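Local coordinates for 3-oxoacyl-[acyl-carrier protein] synthase (Thermus thermophilus, PDB 1UB7) that probably catalyses the condensation that starts fatty acid synthesis, joining the acetyl group of acetyl-CoA to two carbons from malonyl-ACP, at residues T79-A84 and G136-S141; F173-L178 and L227-K232; F217-M222 and L250-A255; Y24-D29 and N147-A152. All blocks are in the same frame, centred on the assembly; numbering follows the deposited sequence.

Contact 1: residues T79-A84 and G136-S141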
loop_
_atom_site.group_PDB
_atom_site.type_symbol
_atom_site.label_atom_id
_atom_site.label_comp_id
_atom_site.label_asym_id
_atom_site.label_seq_id
_atom_site.Cartn_x
_atom_site.Cartn_y
_atom_site.Cartn_z
ATOM N N THR A 79 2.436 -6.947 -0.054
ATOM C CA THR A 79 1.793 -8.139 0.482
ATOM C C THR A 79 0.293 -8.002 0.334
ATOM O O THR A 79 -0.212 -6.915 0.053
ATOM C CB THR A 79 2.114 -8.324 1.987
ATOM O OG1 THR A 79 1.570 -9.574 2.445
ATOM C CG2 THR A 79 1.519 -7.168 2.817
ATOM N N ASN A 80 -0.412 -9.111 0.524
ATOM C CA ASN A 80 -1.873 -9.119 0.459
ATOM C C ASN A 80 -2.390 -9.877 1.679
ATOM O O ASN A 80 -3.587 -10.125 1.822
ATOM C CB ASN A 80 -2.347 -9.771 -0.842
ATOM C CG ASN A 80 -1.965 -8.957 -2.076
ATOM O OD1 ASN A 80 -2.594 -7.939 -2.393
ATOM N ND2 ASN A 80 -0.923 -9.396 -2.769
ATOM N N THR A 81 -1.463 -10.252 2.560
ATOM C CA THR A 81 -1.809 -10.945 3.789
ATOM C C THR A 81 -1.041 -10.337 4.963
ATOM O O THR A 81 -0.365 -11.049 5.696
ATOM C CB THR A 81 -1.505 -12.484 3.722
ATOM O OG1 THR A 81 -0.125 -12.705 3.408
ATOM C CG2 THR A 81 -2.389 -13.163 2.664
ATOM N N PRO A 82 -1.158 -9.011 5.171
ATOM C CA PRO A 82 -0.441 -8.378 6.284
ATOM C C PRO A 82 -0.926 -8.886 7.652
ATOM O O PRO A 82 -2.085 -9.293 7.805
ATOM C CB PRO A 82 -0.727 -6.896 6.072
ATOM C CG PRO A 82 -2.133 -6.923 5.547
ATOM C CD PRO A 82 -2.091 -8.055 4.541
ATOM N N ASP A 83 -0.029 -8.882 8.633
ATOM C CA ASP A 83 -0.376 -9.324 9.977
ATOM C C ASP A 83 -1.608 -8.603 10.497
ATOM O O ASP A 83 -2.505 -9.227 11.057
ATOM C CB ASP A 83 0.790 -9.078 10.933
ATOM C CG ASP A 83 1.970 -9.976 10.649
ATOM O OD1 ASP A 83 2.115 -10.435 9.496
ATOM O OD2 ASP A 83 2.763 -10.211 11.583
ATOM N N ALA A 84 -1.648 -7.284 10.322
ATOM C CA ALA A 84 -2.786 -6.495 10.782
ATOM C C ALA A 84 -3.147 -5.401 9.779
ATOM O O ALA A 84 -2.365 -5.117 8.869
ATOM C CB ALA A 84 -2.457 -5.871 12.124
ATOM N N GLY A 136 8.657 -8.456 -0.845
ATOM C CA GLY A 136 7.511 -9.163 -1.395
ATOM C C GLY A 136 7.312 -10.315 -0.426
ATOM O O GLY A 136 8.154 -11.205 -0.371
ATOM N N ALA A 137 6.237 -10.298 0.360
ATOM C CA ALA A 137 6.000 -11.360 1.344
ATOM C C ALA A 137 4.532 -11.743 1.506
ATOM O O ALA A 137 3.671 -10.883 1.727
ATOM C CB ALA A 137 6.579 -10.947 2.704
ATOM N N GLU A 138 4.271 -13.052 1.434
ATOM C CA GLU A 138 2.916 -13.619 1.527
ATOM C C GLU A 138 2.783 -14.881 2.363
ATOM O O GLU A 138 3.564 -15.808 2.216
ATOM C CB GLU A 138 2.394 -13.958 0.130
ATOM C CG GLU A 138 2.096 -12.763 -0.735
ATOM C CD GLU A 138 0.710 -12.211 -0.500
ATOM O OE1 GLU A 138 0.290 -12.108 0.672
ATOM O OE2 GLU A 138 0.041 -11.871 -1.495
ATOM N N ALA A 139 1.774 -14.916 3.225
ATOM C CA ALA A 139 1.496 -16.098 4.039
ATOM C C ALA A 139 0.093 -16.535 3.615
ATOM O O ALA A 139 -0.860 -16.430 4.378
ATOM C CB ALA A 139 1.513 -15.749 5.521
ATOM N N LEU A 140 -0.030 -17.012 2.385
ATOM C CA LEU A 140 -1.326 -17.422 1.866
ATOM C C LEU A 140 -1.945 -18.568 2.637
ATOM O O LEU A 140 -3.165 -18.680 2.713
ATOM C CB LEU A 140 -1.201 -17.772 0.389
ATOM C CG LEU A 140 -0.874 -16.499 -0.399
ATOM C CD1 LEU A 140 -0.303 -16.836 -1.776
ATOM C CD2 LEU A 140 -2.142 -15.641 -0.482
ATOM N N SER A 141 -1.105 -19.403 3.234
ATOM C CA SER A 141 -1.601 -20.537 3.998
ATOM C C SER A 141 -2.454 -20.094 5.173
ATOM O O SER A 141 -2.972 -20.921 5.910
ATOM C CB SER A 141 -0.436 -21.384 4.512
ATOM O OG SER A 141 0.303 -20.694 5.494
#
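E138 brings its carboxylate back over N80 and T81, and its two oxygens divide the donors of the 79-84 loop between them. OE1 takes two: the backbone N of N80, which reaches it at 3.1 Å from above the carboxylate plane, and T81 OG1, which arrives nearly in line with the C-O bond at 2.8 Å. OE2 is met by N80 ND2 at 2.9 Å, the oxygen lying in the plane of the amide, and it also bonds S278 OG. The bend at chi2 (-85°) turns the glutamate out of the strand direction and across the loop.

Both threonine hydroxyls work in two directions. T79 OG1 gives its proton to A137 O at 2.6 Å and accepts from T81 N at 3.1 Å, an ST turn. T81 OG1, besides donating to E138, accepts from A139 N at 2.9 Å in an almost straight bond. N80 OD1 is engaged by G109 N. With a leucine in place of E138, the backbone N-H of N80 and the hydroxyl of T81 would probably be left buried without the OE1 they share.

In this thiolase-like fold the network ties the exit of strand 72-78 to the end of its parallel neighbour 131-138, beside the subunit interface, where N80 packs on F86 of the second subunit. So many donors converging on one buried carboxylate are consistent with it carrying its negative charge.

Contact 2: residues F173-L178 and L227-K232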
loop_
_atom_site.group_PDB
_atom_site.type_symbol
_atom_site.label_atom_id
_atom_site.label_comp_id
_atom_site.label_asym_id
_atom_site.label_seq_id
_atom_site.Cartn_x
_atom_site.Cartn_y
_atom_site.Cartn_z
ATOM N N PHE A 173 17.185 -0.018 -13.647
ATOM C CA PHE A 173 15.887 -0.111 -14.291
ATOM C C PHE A 173 15.824 0.670 -15.610
ATOM O O PHE A 173 16.239 1.833 -15.688
ATOM C CB PHE A 173 14.825 0.366 -13.316
ATOM C CG PHE A 173 14.536 -0.624 -12.226
ATOM C CD1 PHE A 173 13.912 -1.840 -12.522
ATOM C CD2 PHE A 173 14.903 -0.359 -10.903
ATOM C CE1 PHE A 173 13.661 -2.774 -11.516
ATOM C CE2 PHE A 173 14.657 -1.289 -9.895
ATOM C CZ PHE A 173 14.033 -2.500 -10.200
ATOM N N ARG A 174 15.307 0.021 -16.648
ATOM C CA ARG A 174 15.213 0.658 -17.950
ATOM C C ARG A 174 13.775 0.960 -18.326
ATOM O O ARG A 174 13.513 1.855 -19.125
ATOM C CB ARG A 174 15.863 -0.224 -19.016
ATOM C CG ARG A 174 17.324 -0.515 -18.731
ATOM C CD ARG A 174 18.013 -1.150 -19.915
ATOM N NE ARG A 174 18.015 -0.253 -21.063
ATOM C CZ ARG A 174 18.648 -0.500 -22.204
ATOM N NH1 ARG A 174 19.338 -1.624 -22.348
ATOM N NH2 ARG A 174 18.590 0.375 -23.200
ATOM N N SER A 175 12.841 0.218 -17.746
ATOM C CA SER A 175 11.435 0.439 -18.038
ATOM C C SER A 175 10.521 -0.243 -17.041
ATOM O O SER A 175 10.930 -1.145 -16.305
ATOM C CB SER A 175 11.093 -0.074 -19.438
ATOM O OG SER A 175 11.239 -1.483 -19.497
ATOM N N PHE A 176 9.271 0.203 -17.042
ATOM C CA PHE A 176 8.227 -0.340 -16.183
ATOM C C PHE A 176 6.927 -0.235 -16.970
ATOM O O PHE A 176 6.667 0.774 -17.632
ATOM C CB PHE A 176 8.044 0.491 -14.892
ATOM C CG PHE A 176 9.141 0.326 -13.866
ATOM C CD1 PHE A 176 9.181 -0.797 -13.042
ATOM C CD2 PHE A 176 10.120 1.320 -13.712
ATOM C CE1 PHE A 176 10.187 -0.938 -12.066
ATOM C CE2 PHE A 176 11.134 1.199 -12.746
ATOM C CZ PHE A 176 11.169 0.065 -11.920
ATOM N N VAL A 177 6.128 -1.290 -16.909
ATOM C CA VAL A 177 4.827 -1.303 -17.534
ATOM C C VAL A 177 3.960 -1.781 -16.389
ATOM O O VAL A 177 4.159 -2.882 -15.873
ATOM C CB VAL A 177 4.758 -2.287 -18.727
ATOM C CG1 VAL A 177 3.307 -2.459 -19.191
ATOM C CG2 VAL A 177 5.610 -1.751 -19.876
ATOM N N LEU A 178 3.023 -0.937 -15.968
ATOM C CA LEU A 178 2.139 -1.262 -14.852
ATOM C C LEU A 178 0.695 -0.989 -15.236
ATOM O O LEU A 178 0.405 -0.021 -15.937
ATOM C CB LEU A 178 2.486 -0.398 -13.630
ATOM C CG LEU A 178 3.923 -0.263 -13.114
ATOM C CD1 LEU A 178 3.914 0.767 -12.014
ATOM C CD2 LEU A 178 4.473 -1.596 -12.593
ATOM N N LEU A 227 6.581 -7.483 -24.008
ATOM C CA LEU A 227 7.071 -6.833 -25.219
ATOM C C LEU A 227 7.094 -5.316 -25.065
ATOM O O LEU A 227 8.052 -4.651 -25.486
ATOM C CB LEU A 227 6.217 -7.238 -26.421
ATOM C CG LEU A 227 6.486 -8.682 -26.857
ATOM C CD1 LEU A 227 5.485 -9.141 -27.910
ATOM C CD2 LEU A 227 7.910 -8.768 -27.381
ATOM N N GLU A 228 6.039 -4.785 -24.445
ATOM C CA GLU A 228 5.907 -3.353 -24.215
ATOM C C GLU A 228 7.092 -2.876 -23.382
ATOM O O GLU A 228 7.737 -1.871 -23.696
ATOM C CB GLU A 228 4.604 -3.083 -23.475
ATOM C CG GLU A 228 4.090 -1.670 -23.595
ATOM C CD GLU A 228 2.841 -1.455 -22.765
ATOM O OE1 GLU A 228 2.025 -2.402 -22.667
ATOM O OE2 GLU A 228 2.674 -0.344 -22.219
ATOM N N ALA A 229 7.379 -3.615 -22.318
ATOM C CA ALA A 229 8.495 -3.283 -21.446
ATOM C C ALA A 229 9.817 -3.373 -22.199
ATOM O O ALA A 229 10.616 -2.426 -22.193
ATOM C CB ALA A 229 8.517 -4.212 -20.258
ATOM N N ILE A 230 10.059 -4.507 -22.854
ATOM C CA ILE A 230 11.312 -4.660 -23.592
ATOM C C ILE A 230 11.409 -3.511 -24.589
ATOM O O ILE A 230 12.458 -2.849 -24.731
ATOM C CB ILE A 230 11.371 -6.009 -24.335
ATOM C CG1 ILE A 230 11.312 -7.161 -23.322
ATOM C CG2 ILE A 230 12.662 -6.097 -25.140
ATOM C CD1 ILE A 230 10.868 -8.494 -23.906
ATOM N N GLU A 231 10.298 -3.256 -25.262
ATOM C CA GLU A 231 10.267 -2.179 -26.223
ATOM C C GLU A 231 10.504 -0.847 -25.518
ATOM O O GLU A 231 11.368 -0.074 -25.928
ATOM C CB GLU A 231 8.931 -2.178 -26.980
ATOM C CG GLU A 231 8.570 -0.870 -27.677
ATOM C CD GLU A 231 9.685 -0.303 -28.548
ATOM O OE1 GLU A 231 9.503 0.811 -29.090
ATOM O OE2 GLU A 231 10.741 -0.958 -28.696
ATOM N N LYS A 232 9.773 -0.576 -24.441
ATOM C CA LYS A 232 9.956 0.703 -23.754
ATOM C C LYS A 232 11.393 0.846 -23.241
ATOM O O LYS A 232 11.914 1.963 -23.115
ATOM C CB LYS A 232 8.956 0.854 -22.598
ATOM C CG LYS A 232 8.635 2.313 -22.284
ATOM C CD LYS A 232 7.862 2.499 -20.976
ATOM C CE LYS A 232 6.462 1.921 -21.021
ATOM N NZ LYS A 232 5.721 2.254 -19.768
#
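K232 lies along strand 173-178 and can be followed from base to tip. Its CB rests on S175 CB at 3.9 Å. CG stands anti to the backbone N (chi1 -153°), and CD lies 3.9 Å from F176 O. The bend at chi3 (-67°) then swings CE to 3.6 Å from F176 O and 3.9 Å from V177 CG2. The tip, NZ, donates to F176 O at 2.8 Å, approaching in the carbonyl plane.

The strand and the helix run roughly antiparallel, their axes 7.1 Å apart. Here helix 211-233 packs on one face of the C-terminal sheet of the thiolase fold, while F176 and L178 turn to helix 112-125 on the other face. A classic beta bulge puts R174 and S175 both opposite V316 of the adjacent strand.

S175 OG donates to A229 O at 2.9 Å, coming from above the carbonyl plane. Two residues on, V177 sets CG2 against A229 CB, and its CG1 lies 3.7 Å from the carboxylate carbon CD of E228, whose extended chain covers the valine obliquely and keeps that CD near CG2 as well. A glycine in place of E228 would probably uncover both V177 methyls on that side.

Contact 3: residues F217-M222 and L250-A255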
loop_
_atom_site.group_PDB
_atom_site.type_symbol
_atom_site.label_atom_id
_atom_site.label_comp_id
_atom_site.label_asym_id
_atom_site.label_seq_id
_atom_site.Cartn_x
_atom_site.Cartn_y
_atom_site.Cartn_z
ATOM N N PHE A 217 -6.297 -14.252 -19.110
ATOM C CA PHE A 217 -5.706 -12.959 -18.751
ATOM C C PHE A 217 -4.172 -13.008 -18.695
ATOM O O PHE A 217 -3.482 -12.307 -19.445
ATOM C CB PHE A 217 -6.266 -12.514 -17.385
ATOM C CG PHE A 217 -5.565 -11.318 -16.787
ATOM C CD1 PHE A 217 -5.623 -10.071 -17.409
ATOM C CD2 PHE A 217 -4.833 -11.446 -15.607
ATOM C CE1 PHE A 217 -4.960 -8.969 -16.863
ATOM C CE2 PHE A 217 -4.169 -10.358 -15.054
ATOM C CZ PHE A 217 -4.230 -9.115 -15.680
ATOM N N ALA A 218 -3.650 -13.839 -17.798
ATOM C CA ALA A 218 -2.209 -13.987 -17.618
ATOM C C ALA A 218 -1.493 -14.095 -18.955
ATOM O O ALA A 218 -0.604 -13.294 -19.269
ATOM C CB ALA A 218 -1.910 -15.227 -16.771
ATOM N N VAL A 219 -1.905 -15.087 -19.738
ATOM C CA VAL A 219 -1.318 -15.355 -21.040
ATOM C C VAL A 219 -1.198 -14.121 -21.938
ATOM O O VAL A 219 -0.105 -13.800 -22.411
ATOM C CB VAL A 219 -2.122 -16.463 -21.766
ATOM C CG1 VAL A 219 -1.512 -16.745 -23.124
ATOM C CG2 VAL A 219 -2.127 -17.740 -20.916
ATOM N N ARG A 220 -2.310 -13.426 -22.162
ATOM C CA ARG A 220 -2.299 -12.242 -23.012
ATOM C C ARG A 220 -1.586 -11.058 -22.382
ATOM O O ARG A 220 -0.817 -10.350 -23.045
ATOM C CB ARG A 220 -3.727 -11.842 -23.378
ATOM C CG ARG A 220 -4.363 -12.778 -24.394
ATOM C CD ARG A 220 -5.839 -12.494 -24.580
ATOM N NE ARG A 220 -6.447 -13.438 -25.509
ATOM C CZ ARG A 220 -7.746 -13.709 -25.547
ATOM N NH1 ARG A 220 -8.574 -13.104 -24.704
ATOM N NH2 ARG A 220 -8.216 -14.587 -26.425
ATOM N N VAL A 221 -1.836 -10.840 -21.098
ATOM C CA VAL A 221 -1.200 -9.727 -20.417
ATOM C C VAL A 221 0.311 -9.958 -20.340
ATOM O O VAL A 221 1.097 -9.140 -20.831
ATOM C CB VAL A 221 -1.820 -9.510 -18.996
ATOM C CG1 VAL A 221 -0.858 -9.943 -17.891
ATOM C CG2 VAL A 221 -2.210 -8.052 -18.829
ATOM N N MET A 222 0.716 -11.082 -19.756
ATOM C CA MET A 222 2.134 -11.393 -19.622
ATOM C C MET A 222 2.887 -11.107 -20.912
ATOM O O MET A 222 3.979 -10.536 -20.897
ATOM C CB MET A 222 2.331 -12.858 -19.238
ATOM C CG MET A 222 2.380 -13.108 -17.747
ATOM S SD MET A 222 2.573 -14.854 -17.373
ATOM C CE MET A 222 4.251 -15.176 -18.015
ATOM N N LEU A 250 2.779 -23.321 -14.438
ATOM C CA LEU A 250 3.721 -23.711 -15.480
ATOM C C LEU A 250 3.115 -23.618 -16.887
ATOM O O LEU A 250 3.778 -23.170 -17.820
ATOM C CB LEU A 250 4.233 -25.131 -15.208
ATOM C CG LEU A 250 5.381 -25.667 -16.070
ATOM C CD1 LEU A 250 6.627 -24.802 -15.920
ATOM C CD2 LEU A 250 5.677 -27.091 -15.642
ATOM N N ARG A 251 1.857 -24.027 -17.040
ATOM C CA ARG A 251 1.205 -23.965 -18.348
ATOM C C ARG A 251 1.205 -22.521 -18.828
ATOM O O ARG A 251 1.501 -22.243 -19.994
ATOM C CB ARG A 251 -0.242 -24.478 -18.264
ATOM C CG ARG A 251 -0.389 -25.847 -17.604
ATOM C CD ARG A 251 0.541 -26.870 -18.237
ATOM N NE ARG A 251 1.137 -27.749 -17.233
ATOM C CZ ARG A 251 2.304 -28.368 -17.384
ATOM N NH1 ARG A 251 3.001 -28.206 -18.501
ATOM N NH2 ARG A 251 2.784 -29.133 -16.409
ATOM N N ILE A 252 0.881 -21.614 -17.909
ATOM C CA ILE A 252 0.821 -20.184 -18.192
ATOM C C ILE A 252 2.196 -19.641 -18.581
ATOM O O ILE A 252 2.327 -18.864 -19.531
ATOM C CB ILE A 252 0.271 -19.404 -16.961
ATOM C CG1 ILE A 252 -1.139 -19.912 -16.617
ATOM C CG2 ILE A 252 0.269 -17.896 -17.243
ATOM C CD1 ILE A 252 -1.854 -19.139 -15.525
ATOM N N ILE A 253 3.218 -20.060 -17.847
ATOM C CA ILE A 253 4.588 -19.629 -18.116
ATOM C C ILE A 253 4.991 -20.204 -19.465
ATOM O O ILE A 253 5.588 -19.530 -20.305
ATOM C CB ILE A 253 5.560 -20.163 -17.025
ATOM C CG1 ILE A 253 5.124 -19.633 -15.652
ATOM C CG2 ILE A 253 7.007 -19.763 -17.354
ATOM C CD1 ILE A 253 5.761 -20.340 -14.455
ATOM N N ASP A 254 4.650 -21.474 -19.645
ATOM C CA ASP A 254 4.931 -22.229 -20.860
ATOM C C ASP A 254 4.290 -21.492 -22.026
ATOM O O ASP A 254 4.972 -21.021 -22.947
ATOM C CB ASP A 254 4.318 -23.624 -20.710
ATOM C CG ASP A 254 4.814 -24.601 -21.742
ATOM O OD1 ASP A 254 5.802 -24.280 -22.440
ATOM O OD2 ASP A 254 4.212 -25.696 -21.832
ATOM N N ALA A 255 2.964 -21.386 -21.947
ATOM C CA ALA A 255 2.151 -20.724 -22.951
ATOM C C ALA A 255 2.663 -19.330 -23.309
ATOM O O ALA A 255 2.592 -18.917 -24.466
ATOM C CB ALA A 255 0.722 -20.643 -22.460
#
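I252 drives one methyl, CG2, into the facing helix, where it meets two residues a turn apart. A218 CB lies 3.5 Å from I252 CG2, closer than carbons usually pack, and M222 SD touches the same CG2 at 3.8 Å. CG2 stands anti to the backbone N, which carries it to the 217-222 helix, while the longer branch slants outward and back toward the helix start, I252 CD1 lying 4.1 Å from A218 CB. The methionine crosses the isoleucine at about a right angle; its chain bends at chi3 (67°), which carries CE on toward the backbone of I253. More loosely, V219 CG2 stands 4.4 Å from both I252 CG2 and A255 CB.

These contacts follow from two helices running in roughly the same direction, their axes crossing at -33° and 9.2 Å apart. The small side chain of A218 probably helps them approach at this level, with the CA atoms of V219 and I252 only 6.0 Å apart. Beneath, F306 of strand 300-307 supports A218 and M222, and P245 of strand 242-245 touches M222 and I253, seating both helices on the C-terminal sheet. The start of helix 250-258 is held by N249 OD1, which bonds I252 N, and by weak bonds from R251, in the predicted ACP-binding region, to V33 O and T34 O.

No hydrogen bond crosses the interface. Its cohesion comes from methyl groups and a thioether, an apolar seam whose M222 side chain is about 6 Å from the side chain of H246, predicted to be catalytic.

Contact 4: residues Y24-D29 and N147-A152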
loop_
_atom_site.group_PDB
_atom_site.type_symbol
_atom_site.label_atom_id
_atom_site.label_comp_id
_atom_site.label_asym_id
_atom_site.label_seq_id
_atom_site.Cartn_x
_atom_site.Cartn_y
_atom_site.Cartn_z
ATOM N N TYR A 24 -5.876 -36.427 1.780
ATOM C CA TYR A 24 -7.142 -35.969 2.349
ATOM C C TYR A 24 -8.062 -35.259 1.363
ATOM O O TYR A 24 -9.180 -34.902 1.718
ATOM C CB TYR A 24 -6.879 -35.031 3.526
ATOM C CG TYR A 24 -6.471 -33.632 3.112
ATOM C CD1 TYR A 24 -5.345 -33.416 2.313
ATOM C CD2 TYR A 24 -7.217 -32.523 3.513
ATOM C CE1 TYR A 24 -4.974 -32.129 1.922
ATOM C CE2 TYR A 24 -6.854 -31.233 3.129
ATOM C CZ TYR A 24 -5.735 -31.044 2.335
ATOM O OH TYR A 24 -5.383 -29.770 1.952
ATOM N N LEU A 25 -7.598 -35.046 0.135
ATOM C CA LEU A 25 -8.416 -34.364 -0.871
ATOM C C LEU A 25 -8.553 -35.103 -2.197
ATOM O O LEU A 25 -7.611 -35.752 -2.668
ATOM C CB LEU A 25 -7.867 -32.958 -1.142
ATOM C CG LEU A 25 -8.397 -31.823 -0.273
ATOM C CD1 LEU A 25 -7.592 -30.576 -0.546
ATOM C CD2 LEU A 25 -9.869 -31.592 -0.572
ATOM N N ASP A 26 -9.738 -34.975 -2.794
ATOM C CA ASP A 26 -10.063 -35.606 -4.073
ATOM C C ASP A 26 -9.144 -35.045 -5.167
ATOM O O ASP A 26 -9.560 -34.220 -5.984
ATOM C CB ASP A 26 -11.549 -35.339 -4.411
ATOM C CG ASP A 26 -12.124 -36.330 -5.433
ATOM O OD1 ASP A 26 -11.921 -37.553 -5.263
ATOM O OD2 ASP A 26 -12.795 -35.889 -6.397
ATOM N N THR A 27 -7.889 -35.490 -5.167
ATOM C CA THR A 27 -6.909 -35.037 -6.152
ATOM C C THR A 27 -5.676 -35.938 -6.157
ATOM O O THR A 27 -5.336 -36.558 -5.146
ATOM C CB THR A 27 -6.460 -33.577 -5.871
ATOM O OG1 THR A 27 -5.618 -33.118 -6.937
ATOM C CG2 THR A 27 -5.691 -33.493 -4.550
ATOM N N SER A 28 -5.013 -35.998 -7.307
ATOM C CA SER A 28 -3.818 -36.817 -7.477
ATOM C C SER A 28 -2.592 -35.946 -7.686
ATOM O O SER A 28 -2.688 -34.723 -7.799
ATOM C CB SER A 28 -3.965 -37.728 -8.697
ATOM O OG SER A 28 -3.874 -36.978 -9.900
ATOM N N ASP A 29 -1.435 -36.593 -7.745
ATOM C CA ASP A 29 -0.195 -35.881 -7.971
ATOM C C ASP A 29 -0.175 -35.490 -9.440
ATOM O O ASP A 29 0.331 -34.425 -9.804
ATOM C CB ASP A 29 1.004 -36.775 -7.649
ATOM C CG ASP A 29 2.325 -36.146 -8.053
ATOM O OD1 ASP A 29 2.671 -35.070 -7.523
ATOM O OD2 ASP A 29 3.021 -36.730 -8.908
ATOM N N ASN A 147 -9.581 -27.014 2.315
ATOM C CA ASN A 147 -10.455 -28.012 1.706
ATOM C C ASN A 147 -10.735 -27.775 0.225
ATOM O O ASN A 147 -10.936 -28.727 -0.531
ATOM C CB ASN A 147 -11.772 -28.067 2.475
ATOM C CG ASN A 147 -11.593 -28.555 3.898
ATOM O OD1 ASN A 147 -12.434 -28.305 4.762
ATOM N ND2 ASN A 147 -10.499 -29.268 4.148
ATOM N N ASP A 148 -10.748 -26.512 -0.186
ATOM C CA ASP A 148 -11.013 -26.165 -1.576
ATOM C C ASP A 148 -9.941 -26.704 -2.516
ATOM O O ASP A 148 -8.825 -26.192 -2.565
ATOM C CB ASP A 148 -11.102 -24.651 -1.740
ATOM C CG ASP A 148 -11.577 -24.250 -3.117
ATOM O OD1 ASP A 148 -11.092 -24.835 -4.108
ATOM O OD2 ASP A 148 -12.433 -23.347 -3.209
ATOM N N ARG A 149 -10.300 -27.738 -3.268
ATOM C CA ARG A 149 -9.403 -28.377 -4.225
ATOM C C ARG A 149 -8.673 -27.375 -5.114
ATOM O O ARG A 149 -7.451 -27.420 -5.250
ATOM C CB ARG A 149 -10.206 -29.331 -5.117
ATOM C CG ARG A 149 -11.402 -28.658 -5.808
ATOM C CD ARG A 149 -11.966 -29.519 -6.919
ATOM N NE ARG A 149 -12.553 -30.752 -6.411
ATOM C CZ ARG A 149 -12.823 -31.807 -7.170
ATOM N NH1 ARG A 149 -12.552 -31.772 -8.467
ATOM N NH2 ARG A 149 -13.371 -32.894 -6.637
ATOM N N ALA A 150 -9.445 -26.477 -5.720
ATOM C CA ALA A 150 -8.928 -25.462 -6.632
ATOM C C ALA A 150 -7.767 -24.627 -6.099
ATOM O O ALA A 150 -6.749 -24.467 -6.771
ATOM C CB ALA A 150 -10.069 -24.543 -7.061
ATOM N N THR A 151 -7.926 -24.093 -4.893
ATOM C CA THR A 151 -6.905 -23.250 -4.279
ATOM C C THR A 151 -5.768 -24.028 -3.617
ATOM O O THR A 151 -4.629 -24.008 -4.087
ATOM C CB THR A 151 -7.538 -22.319 -3.216
ATOM O OG1 THR A 151 -8.193 -23.109 -2.215
ATOM C CG2 THR A 151 -8.557 -21.402 -3.854
ATOM N N ALA A 152 -6.105 -24.700 -2.518
ATOM C CA ALA A 152 -5.180 -25.493 -1.711
ATOM C C ALA A 152 -3.852 -25.918 -2.346
ATOM O O ALA A 152 -2.786 -25.737 -1.757
ATOM C CB ALA A 152 -5.908 -26.723 -1.173
#
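L25 packs its two methyls against the 147-152 segment. CD1 reaches A152 CB at 4.3 Å, while L25 CD2 comes to 3.1 Å from N147 O, too short to be taken literally. The face of the Y24 ring lies against L25 CG, which is 3.7 Å from the ring plane over its centre, so ring and backbone flank the leucine on two sides. The ring is fixed at its end too: Y24 OH bonds W146 O and stands near A152 CB, while N147 ND2 lies at the ring edge, near its plane.

The solvent side is slacker. D26 and R149, both exposed, extend side by side and join through a single pair, D26 OD2 to R149 NH2, a salt bridge of 3.1 Å. Their carboxylate and guanidinium planes are turned 50° apart, so the two groups do not mate in a flat, two-pronged pair. D26 is the centre of an inverse gamma turn. Its carbonyl O lies over one guanidinium face, offset toward the rim.

D148 caps the short, weakly bonded helix 149-152 through a weak bond from T151 N to OD1, and T151 OG1 donates back to D148 O. At the other end of the 24-29 loop, S28 N-caps helix 29-35 by accepting from W31 N, and A152 touches F21 of helix 18-22; the contact thus joins the loop between helices 18-22 and 29-35 to helix 149-152.

In the fold
From the N terminus, the 24-29 loop opens contact 4 and waits until 147-152 to close it, the longest span of the four. Contact 1 opens and closes wholly within that span, tying the loop that leaves strand 72-78 to the end of the neighbouring strand 131-138, which then leads on to helix 149-152. Only after contact 4 has closed do contacts 2 and 3 begin, and these cross: 173-178 and 217-222 open in turn, 227-232 closes the first and 250-255 the second. Helix 211-233 serves both, fastening to strand 172-180 near its C-terminal end and to helix 250-258 further back. Contacts 1 and 2, on opposite sides of the chain's centre, both reach the second subunit.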